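Long-range contacts in nucleoside diphosphate kinase (Aquifex aeolicus, PDB 3ZTP), which catalyses the transfer of the gamma phosphate of ATP to nucleoside diphosphates by a ping-pong mechanism that passes through a phosphorylated enzyme intermediate: residues A[6-12]-A[70-76]; A[46-52]-A[130-135]; A[104-108]-A[117-121]. All coordinates share one frame; numbering follows the deposited sequence. Where two conformers were deposited one is given.

In the fold
The three contacts surround one sulfate-occupied site. Contact 1 pairs strands 3-10 and 72-78 at the centre of the four-stranded antiparallel sheet. Contact 2, about 12 Å away between centres, sets helix 44-50 against helix 125-135. Contact 3, about 11 Å from contact 1, joins helix 106-110 to strand 119-121, the sheet neighbour of strand 3-10. Contacts 2 and 3 lie about 19 Å apart on opposite sides of the chain's centre. Along the chain the segments of contacts 1 and 2 alternate, and contact 3 falls between the two halves of contact 2. Residues distant in sequence, Lys11, Glu131 and Arg107 among them, thus gather around His120, the predicted phosphorylation site.

Contact 1: A[6-12]-A[70-76]; sequences TLIIVKP and GPVVAAV. With SO4 (sulfate ion), chain D.
The flat groups that join Ile8 to Ala75 and Val10 to Val73 are backbone peptides, knit into two antiparallel strands whose directions differ by 162°. Leu7, Ile9, Ala74 and Val76 occupy one face of this ribbon; Ile8, Val10, Val73 and Ala75 occupy the other. Between the facing edges, Ile8 N reaches Ala75 O at 2.9 Å, and Ala75 N returns to Ile8 O at 3.0 Å. Val10 N bonds Val73 O at 2.8 Å, but the reply from Val73 N to Val10 O is weak at 3.4 Å, just where strand 3-10 ends. A chi1 of -54° in Ile9 leaves its CG2 opposite the backbone N; this branch comes within 3.7 Å of Val72 CB, and the two side chains cross obliquely. Val72 CG1 also meets Pro12 CD at 3.6 Å, the two side chains running side by side. Helix 125-135 packs on the Leu7 face, while Val73 touches Leu37 of the second subunit. These are the two central strands of the ferredoxin-like fold of the family. Lys11 stands at the N-cap of helix 12-17, its chain extended beyond CG; NZ bonds Asn117 OD1 and makes two weak bonds to the sulfate, the closer to O1 at 2.9 Å. A methionine in its place would probably leave both Asn117 OD1 and the anion without their ammonium partner. An apolar, backbone-bonded ribbon thus holds one cation at its end, consistent with the predicted role of Lys11 in ATP binding.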
# COMPACT_ATOMS: atom_id res chain seq x y z
N THR A 6 3.26 -9.14 -17.57
CA THR A 6 4.26 -8.14 -17.88
C THR A 6 3.89 -6.86 -17.18
O THR A 6 2.73 -6.66 -16.80
CB THR A 6 4.41 -7.95 -19.41
OG1 THR A 6 5.55 -7.12 -19.61
CG2 THR A 6 3.19 -7.28 -20.05
N LEU A 7 4.86 -5.98 -16.96
CA LEU A 7 4.60 -4.70 -16.31
C LEU A 7 4.62 -3.60 -17.35
O LEU A 7 5.57 -3.52 -18.14
CB LEU A 7 5.67 -4.41 -15.26
CG LEU A 7 5.37 -3.13 -14.46
CD1 LEU A 7 4.37 -3.38 -13.35
CD2 LEU A 7 6.63 -2.46 -13.93
N ILE A 8 3.61 -2.72 -17.32
CA ILE A 8 3.71 -1.45 -18.04
C ILE A 8 3.75 -0.30 -17.05
O ILE A 8 3.18 -0.36 -15.95
CB ILE A 8 2.58 -1.22 -19.07
CG1 ILE A 8 1.19 -1.26 -18.41
CG2 ILE A 8 2.69 -2.23 -20.19
CD1 ILE A 8 0.07 -0.68 -19.27
N ILE A 9 4.45 0.77 -17.44
CA ILE A 9 4.39 2.04 -16.71
C ILE A 9 4.07 3.13 -17.71
O ILE A 9 4.80 3.31 -18.68
CB ILE A 9 5.68 2.40 -15.97
CG1 ILE A 9 6.10 1.24 -15.07
CG2 ILE A 9 5.46 3.66 -15.17
CD1 ILE A 9 7.46 1.46 -14.38
N VAL A 10 2.99 3.87 -17.44
CA VAL A 10 2.65 5.06 -18.24
C VAL A 10 3.48 6.20 -17.69
O VAL A 10 3.38 6.52 -16.49
CB VAL A 10 1.15 5.34 -18.19
CG1 VAL A 10 0.79 6.61 -18.96
CG2 VAL A 10 0.38 4.13 -18.72
N LYS A 11 4.33 6.76 -18.53
CA LYS A 11 5.36 7.69 -18.11
C LYS A 11 4.80 9.11 -17.99
O LYS A 11 3.69 9.41 -18.45
CB LYS A 11 6.54 7.65 -19.10
CG LYS A 11 7.17 6.30 -19.25
CD LYS A 11 8.39 6.33 -20.18
CE LYS A 11 9.17 5.04 -20.19
NZ LYS A 11 10.28 5.05 -21.17
N PRO A 12 5.56 10.01 -17.37
CA PRO A 12 4.97 11.32 -17.10
C PRO A 12 4.58 12.12 -18.34
O PRO A 12 3.69 12.98 -18.26
CB PRO A 12 6.06 12.03 -16.27
CG PRO A 12 6.77 10.94 -15.60
CD PRO A 12 6.83 9.83 -16.64
N GLY A 70 7.23 13.30 -11.94
CA GLY A 70 5.80 13.44 -11.70
C GLY A 70 5.24 12.05 -11.51
O GLY A 70 5.95 11.06 -11.68
N PRO A 71 3.97 11.96 -11.14
CA PRO A 71 3.42 10.62 -10.93
C PRO A 71 3.37 9.79 -12.21
O PRO A 71 3.30 10.31 -13.34
CB PRO A 71 2.00 10.88 -10.41
CG PRO A 71 1.78 12.35 -10.45
CD PRO A 71 3.04 13.05 -10.82
N VAL A 72 3.39 8.47 -12.02
CA VAL A 72 3.23 7.51 -13.09
C VAL A 72 2.17 6.52 -12.70
O VAL A 72 1.74 6.48 -11.53
CB VAL A 72 4.56 6.76 -13.40
CG1 VAL A 72 5.62 7.73 -13.94
CG2 VAL A 72 5.14 6.06 -12.18
N VAL A 73 1.73 5.72 -13.65
CA VAL A 73 0.79 4.64 -13.37
C VAL A 73 1.36 3.35 -13.90
O VAL A 73 1.73 3.24 -15.07
CB VAL A 73 -0.58 4.89 -14.01
CG1 VAL A 73 -1.45 3.64 -13.93
CG2 VAL A 73 -1.26 6.08 -13.32
N ALA A 74 1.44 2.35 -13.05
CA ALA A 74 1.87 1.02 -13.45
C ALA A 74 0.70 0.04 -13.44
O ALA A 74 -0.25 0.19 -12.67
CB ALA A 74 2.97 0.50 -12.52
N ALA A 75 0.78 -0.97 -14.33
CA ALA A 75 -0.20 -2.04 -14.39
C ALA A 75 0.49 -3.35 -14.68
O ALA A 75 1.49 -3.38 -15.41
CB ALA A 75 -1.23 -1.77 -15.47
N VAL A 76 -0.03 -4.42 -14.09
CA VAL A 76 0.39 -5.74 -14.47
C VAL A 76 -0.65 -6.24 -15.47
O VAL A 76 -1.85 -6.24 -15.18
CB VAL A 76 0.44 -6.70 -13.26
CG1 VAL A 76 0.76 -8.12 -13.72
CG2 VAL A 76 1.47 -6.20 -12.25
S SO4 D . 11.94 2.36 -20.49
O1 SO4 D . 11.03 2.27 -21.63
O2 SO4 D . 12.49 1.04 -20.21
O3 SO4 D . 13.09 3.22 -20.77
O4 SO4 D . 11.26 2.91 -19.35

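Contact 2: A[46-52]-A[130-135]; sequences KAGEFYY and YEICFI. With GOL (glycerol), chain C; SO4 (sulfate ion), chain D.
Phe50 and Phe134 form an offset edge-to-face pair, the edge of Phe50 turned toward the face of Phe134, with ring centroids 5.7 Å apart and planes at 80°. Phe50 CB adds a CH-pi contact over that same ring. Because CG of Phe50 is anti to the backbone N (chi1 -179°), the ring reaches across to helix 125-135, where its CZ lies 3.6 Å from Glu131 CG. At its far end the Phe134 ring is met by Glu49 CB, 3.6 Å from CZ, and by the bent chain of Lys46. A second aromatic pair closes the other end: Tyr52 directs its edge at the face of Tyr130, its CE1 3.6 Å from Tyr130 CZ. Tyr130 OH donates to Glu49 O at 2.8 Å, coming from above the carbonyl plane.

The two short helical segments run nearly antiparallel, 159° apart, with axes 11.2 Å from each other, a spacing bridged by the aromatic rings. Helices 44-50 and 60-67 are the two arms of the helical hairpin that borders the nucleotide site in this family.

A glycerol, probably from the crystallisation liquor, links the two segments, O3 donating to Phe50 O at 2.8 Å and O2 to Glu131 OE2 at 2.7 Å. The other carboxylate oxygen of Glu131, OE1, is hydrogen-bonded to His120 NE2 and Ser122 OG, while the Phe50 ring stands edge-to-face with His120; these second-shell contacts probably hold the His120 ring in place. Farther out, Lys46 NZ bonds carbonyl oxygens of Ile141 and Gly138 in the third subunit, and a disulfide ties Cys133 to Cys133 of that same subunit.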
# COMPACT_ATOMS: atom_id res chain seq x y z
N LYS A 46 14.47 5.40 -6.02
CA LYS A 46 13.67 4.23 -6.44
C LYS A 46 13.67 4.08 -7.96
O LYS A 46 13.77 2.97 -8.46
CB LYS A 46 12.24 4.26 -5.88
CG LYS A 46 12.12 4.04 -4.37
CD LYS A 46 12.45 2.64 -3.96
CE LYS A 46 12.30 2.48 -2.45
NZ LYS A 46 12.85 1.17 -2.09
N ALA A 47 13.55 5.19 -8.70
CA ALA A 47 13.66 5.09 -10.15
C ALA A 47 15.02 4.53 -10.57
O ALA A 47 15.10 3.70 -11.48
CB ALA A 47 13.44 6.45 -10.77
N GLY A 48 16.07 4.96 -9.90
CA GLY A 48 17.41 4.44 -10.17
C GLY A 48 17.56 2.95 -9.92
O GLY A 48 18.22 2.23 -10.69
N GLU A 49 16.95 2.48 -8.83
CA GLU A 49 16.95 1.06 -8.52
C GLU A 49 16.13 0.26 -9.53
O GLU A 49 16.54 -0.82 -9.94
CB GLU A 49 16.39 0.82 -7.12
CG GLU A 49 17.30 1.32 -6.01
CD GLU A 49 16.70 1.17 -4.62
OE1 GLU A 49 15.57 0.67 -4.47
OE2 GLU A 49 17.41 1.56 -3.66
N PHE A 50 14.98 0.79 -9.91
CA PHE A 50 14.15 0.10 -10.90
C PHE A 50 14.92 -0.09 -12.19
O PHE A 50 14.89 -1.15 -12.79
CB PHE A 50 12.87 0.90 -11.14
CG PHE A 50 11.92 0.25 -12.12
CD1 PHE A 50 10.96 -0.64 -11.69
CD2 PHE A 50 11.99 0.52 -13.47
CE1 PHE A 50 10.08 -1.24 -12.57
CE2 PHE A 50 11.12 -0.11 -14.38
CZ PHE A 50 10.16 -0.98 -13.91
N TYR A 51 15.63 0.96 -12.58
CA TYR A 51 16.41 0.98 -13.83
C TYR A 51 17.89 0.68 -13.63
O TYR A 51 18.73 1.12 -14.42
CB TYR A 51 16.25 2.35 -14.48
CG TYR A 51 14.91 2.57 -15.11
CD1 TYR A 51 14.53 1.86 -16.24
CD2 TYR A 51 14.02 3.50 -14.59
CE1 TYR A 51 13.29 2.07 -16.83
CE2 TYR A 51 12.80 3.72 -15.19
CZ TYR A 51 12.45 3.00 -16.30
OH TYR A 51 11.21 3.22 -16.90
N TYR A 52 18.21 -0.09 -12.60
CA TYR A 52 19.62 -0.33 -12.27
C TYR A 52 20.44 -0.90 -13.41
O TYR A 52 21.65 -0.66 -13.50
CB TYR A 52 19.70 -1.23 -11.04
CG TYR A 52 19.53 -2.71 -11.34
CD1 TYR A 52 18.27 -3.29 -11.40
CD2 TYR A 52 20.64 -3.52 -11.55
CE1 TYR A 52 18.12 -4.63 -11.66
CE2 TYR A 52 20.50 -4.87 -11.81
CZ TYR A 52 19.23 -5.42 -11.86
OH TYR A 52 19.09 -6.76 -12.13
N TYR A 130 11.25 -9.17 -12.00
CA TYR A 130 11.87 -8.11 -11.20
C TYR A 130 11.03 -6.85 -11.12
O TYR A 130 10.81 -6.28 -10.05
CB TYR A 130 13.24 -7.73 -11.79
CG TYR A 130 13.88 -6.53 -11.11
CD1 TYR A 130 14.48 -6.67 -9.88
CD2 TYR A 130 13.88 -5.26 -11.69
CE1 TYR A 130 15.05 -5.60 -9.23
CE2 TYR A 130 14.46 -4.17 -11.03
CZ TYR A 130 15.04 -4.35 -9.80
OH TYR A 130 15.64 -3.33 -9.09
N GLU A 131 10.55 -6.40 -12.27
CA GLU A 131 9.85 -5.14 -12.33
C GLU A 131 8.49 -5.22 -11.66
O GLU A 131 8.08 -4.27 -10.96
CB GLU A 131 9.66 -4.76 -13.79
CG GLU A 131 10.99 -4.41 -14.48
CD GLU A 131 10.85 -4.08 -15.94
OE1 GLU A 131 9.72 -4.03 -16.46
OE2 GLU A 131 11.89 -3.85 -16.57
N ILE A 132 7.76 -6.32 -11.86
CA ILE A 132 6.48 -6.48 -11.17
C ILE A 132 6.69 -6.43 -9.67
O ILE A 132 5.97 -5.70 -8.99
CB ILE A 132 5.79 -7.77 -11.61
CG1 ILE A 132 5.34 -7.64 -13.06
CG2 ILE A 132 4.61 -8.06 -10.70
CD1 ILE A 132 4.86 -8.95 -13.68
N CYS A 133 7.64 -7.19 -9.14
CA CYS A 133 7.90 -7.18 -7.70
C CYS A 133 8.40 -5.83 -7.21
O CYS A 133 8.20 -5.47 -6.05
CB CYS A 133 8.91 -8.27 -7.35
SG CYS A 133 8.21 -9.94 -7.41
N PHE A 134 9.06 -5.07 -8.06
CA PHE A 134 9.54 -3.78 -7.61
C PHE A 134 8.36 -2.86 -7.27
O PHE A 134 8.44 -2.07 -6.33
CB PHE A 134 10.43 -3.11 -8.65
CG PHE A 134 11.29 -2.03 -8.06
CD1 PHE A 134 10.84 -0.74 -7.89
CD2 PHE A 134 12.53 -2.36 -7.59
CE1 PHE A 134 11.64 0.22 -7.29
CE2 PHE A 134 13.35 -1.40 -6.99
CZ PHE A 134 12.89 -0.11 -6.84
N ILE A 135 7.29 -2.95 -8.04
CA ILE A 135 6.17 -2.02 -7.93
C ILE A 135 5.01 -2.58 -7.09
O ILE A 135 4.38 -1.84 -6.35
CB ILE A 135 5.64 -1.67 -9.34
CG1 ILE A 135 6.76 -1.08 -10.21
CG2 ILE A 135 4.44 -0.72 -9.27
CD1 ILE A 135 7.45 0.14 -9.61
C1 GOL C . 14.27 -2.15 -15.97
O1 GOL C . 15.10 -2.01 -17.11
C2 GOL C . 14.75 -3.29 -15.07
O2 GOL C . 14.33 -4.54 -15.54
C3 GOL C . 16.27 -3.35 -15.00
O3 GOL C . 16.79 -2.11 -14.61
S SO4 D . 11.94 2.36 -20.49
O1 SO4 D . 11.03 2.27 -21.63
O2 SO4 D . 12.49 1.04 -20.21
O3 SO4 D . 13.09 3.22 -20.77
O4 SO4 D . 11.26 2.91 -19.35

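Contact 3: A[104-108]-A[117-121]; sequences NSIRA and NAIHA. With SO4 (sulfate ion), chain D.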
# COMPACT_ATOMS: atom_id res chain seq x y z
N ASN A 104 -0.56 2.98 -35.19
CA ASN A 104 -1.50 2.85 -34.09
C ASN A 104 -0.86 2.27 -32.84
O ASN A 104 -1.56 1.91 -31.91
CB ASN A 104 -2.72 2.00 -34.49
CG ASN A 104 -3.91 2.21 -33.59
OD1 ASN A 104 -4.13 3.31 -33.09
ND2 ASN A 104 -4.62 1.13 -33.30
N SER A 105 0.46 2.18 -32.80
CA SER A 105 1.13 1.75 -31.59
C SER A 105 1.04 2.81 -30.51
O SER A 105 0.84 3.99 -30.79
CB SER A 105 2.58 1.39 -31.87
OG SER A 105 3.36 2.50 -32.26
N ILE A 106 1.21 2.40 -29.27
CA ILE A 106 1.12 3.36 -28.17
C ILE A 106 2.14 4.49 -28.37
O ILE A 106 1.83 5.66 -28.17
CB ILE A 106 1.32 2.69 -26.79
CG1 ILE A 106 0.28 1.60 -26.52
CG2 ILE A 106 1.33 3.73 -25.70
CD1 ILE A 106 -1.13 2.08 -26.57
N ARG A 107 3.38 4.14 -28.73
CA ARG A 107 4.42 5.16 -28.86
C ARG A 107 4.17 6.06 -30.05
O ARG A 107 4.44 7.26 -30.01
CB ARG A 107 5.83 4.54 -28.87
CG ARG A 107 6.15 3.98 -27.50
CD ARG A 107 7.42 3.25 -27.44
NE ARG A 107 7.80 2.93 -26.08
CZ ARG A 107 8.58 1.91 -25.77
NH1 ARG A 107 9.01 1.08 -26.69
NH2 ARG A 107 8.96 1.71 -24.52
N ALA A 108 3.64 5.52 -31.14
CA ALA A 108 3.28 6.35 -32.27
C ALA A 108 2.18 7.33 -31.89
O ALA A 108 2.22 8.50 -32.30
CB ALA A 108 2.85 5.51 -33.44
N ASN A 117 8.78 8.67 -24.43
CA ASN A 117 8.13 7.72 -25.33
C ASN A 117 6.94 7.02 -24.70
O ASN A 117 6.66 5.86 -25.00
CB ASN A 117 9.13 6.70 -25.89
CG ASN A 117 9.72 5.81 -24.84
OD1 ASN A 117 9.46 5.96 -23.66
ND2 ASN A 117 10.54 4.87 -25.29
N ALA A 118 6.25 7.73 -23.82
CA ALA A 118 4.92 7.40 -23.30
C ALA A 118 4.82 6.26 -22.32
O ALA A 118 4.01 6.33 -21.40
CB ALA A 118 3.91 7.17 -24.45
N ILE A 119 5.57 5.19 -22.53
CA ILE A 119 5.30 3.95 -21.83
C ILE A 119 6.55 3.08 -21.77
O ILE A 119 7.38 3.08 -22.68
CB ILE A 119 4.12 3.18 -22.51
CG1 ILE A 119 3.64 1.98 -21.70
CG2 ILE A 119 4.47 2.80 -23.97
CD1 ILE A 119 2.28 1.47 -22.15
N HIS A 120 6.67 2.38 -20.65
CA HIS A 120 7.64 1.33 -20.40
C HIS A 120 6.91 -0.01 -20.43
O HIS A 120 5.81 -0.12 -19.88
CB HIS A 120 8.23 1.48 -18.99
CG HIS A 120 9.01 0.29 -18.54
ND1 HIS A 120 10.35 0.15 -18.81
CD2 HIS A 120 8.63 -0.83 -17.90
CE1 HIS A 120 10.77 -1.01 -18.33
NE2 HIS A 120 9.74 -1.62 -17.77
N ALA A 121 7.53 -1.04 -21.00
CA ALA A 121 7.07 -2.42 -20.79
C ALA A 121 8.25 -3.32 -20.54
O ALA A 121 9.33 -3.12 -21.10
CB ALA A 121 6.27 -2.93 -21.99
S SO4 D . 11.94 2.36 -20.49
O1 SO4 D . 11.03 2.27 -21.63
O2 SO4 D . 12.49 1.04 -20.21
O3 SO4 D . 13.09 3.22 -20.77
O4 SO4 D . 11.26 2.91 -19.35
O HOH W 1 10.17 -0.12 -22.36
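Arg107 sets CG beside its backbone N (chi1 -69°) and extends from CG to NE, while Asn117 holds CG between its backbone N and carbonyl carbon (chi1 64°). The two side chains therefore run alongside each other in the same direction, with guanidinium and amide planes only 14° apart. Asn117 ND2 lies over one guanidinium face, offset toward the rim; ND2 and Arg107 NE, 3.4 Å apart, are both donors, so no hydrogen bond joins them. Arg107 NH2 gives a 2.8 Å bond to Ile119 O, and NE adds weak ones to Ile119 O and Asn117 O. NH2 also bonds a water, 3.1 Å away, that accepts from Ala121 N and donates to the sulfate. His120 ND1, the pros nitrogen of the predicted phosphohistidine, donates at 2.7 Å to sulfate O2, which lies at the ring edge near its plane. Asn117 ND2 bonds Thr93 O, its OD1 Lys11, and Arg107 NH1 bonds Gly91 O. Beside this polar network, Ile106 CG2 meets Ile119 CG2 at 3.7 Å, their chains nearly perpendicular. Both isoleucines pack on Phe27 of helix 20-29, Ala121 touches helix 82-90, and strand 119-121 pairs with strand 3-10 through His120 and Ile9.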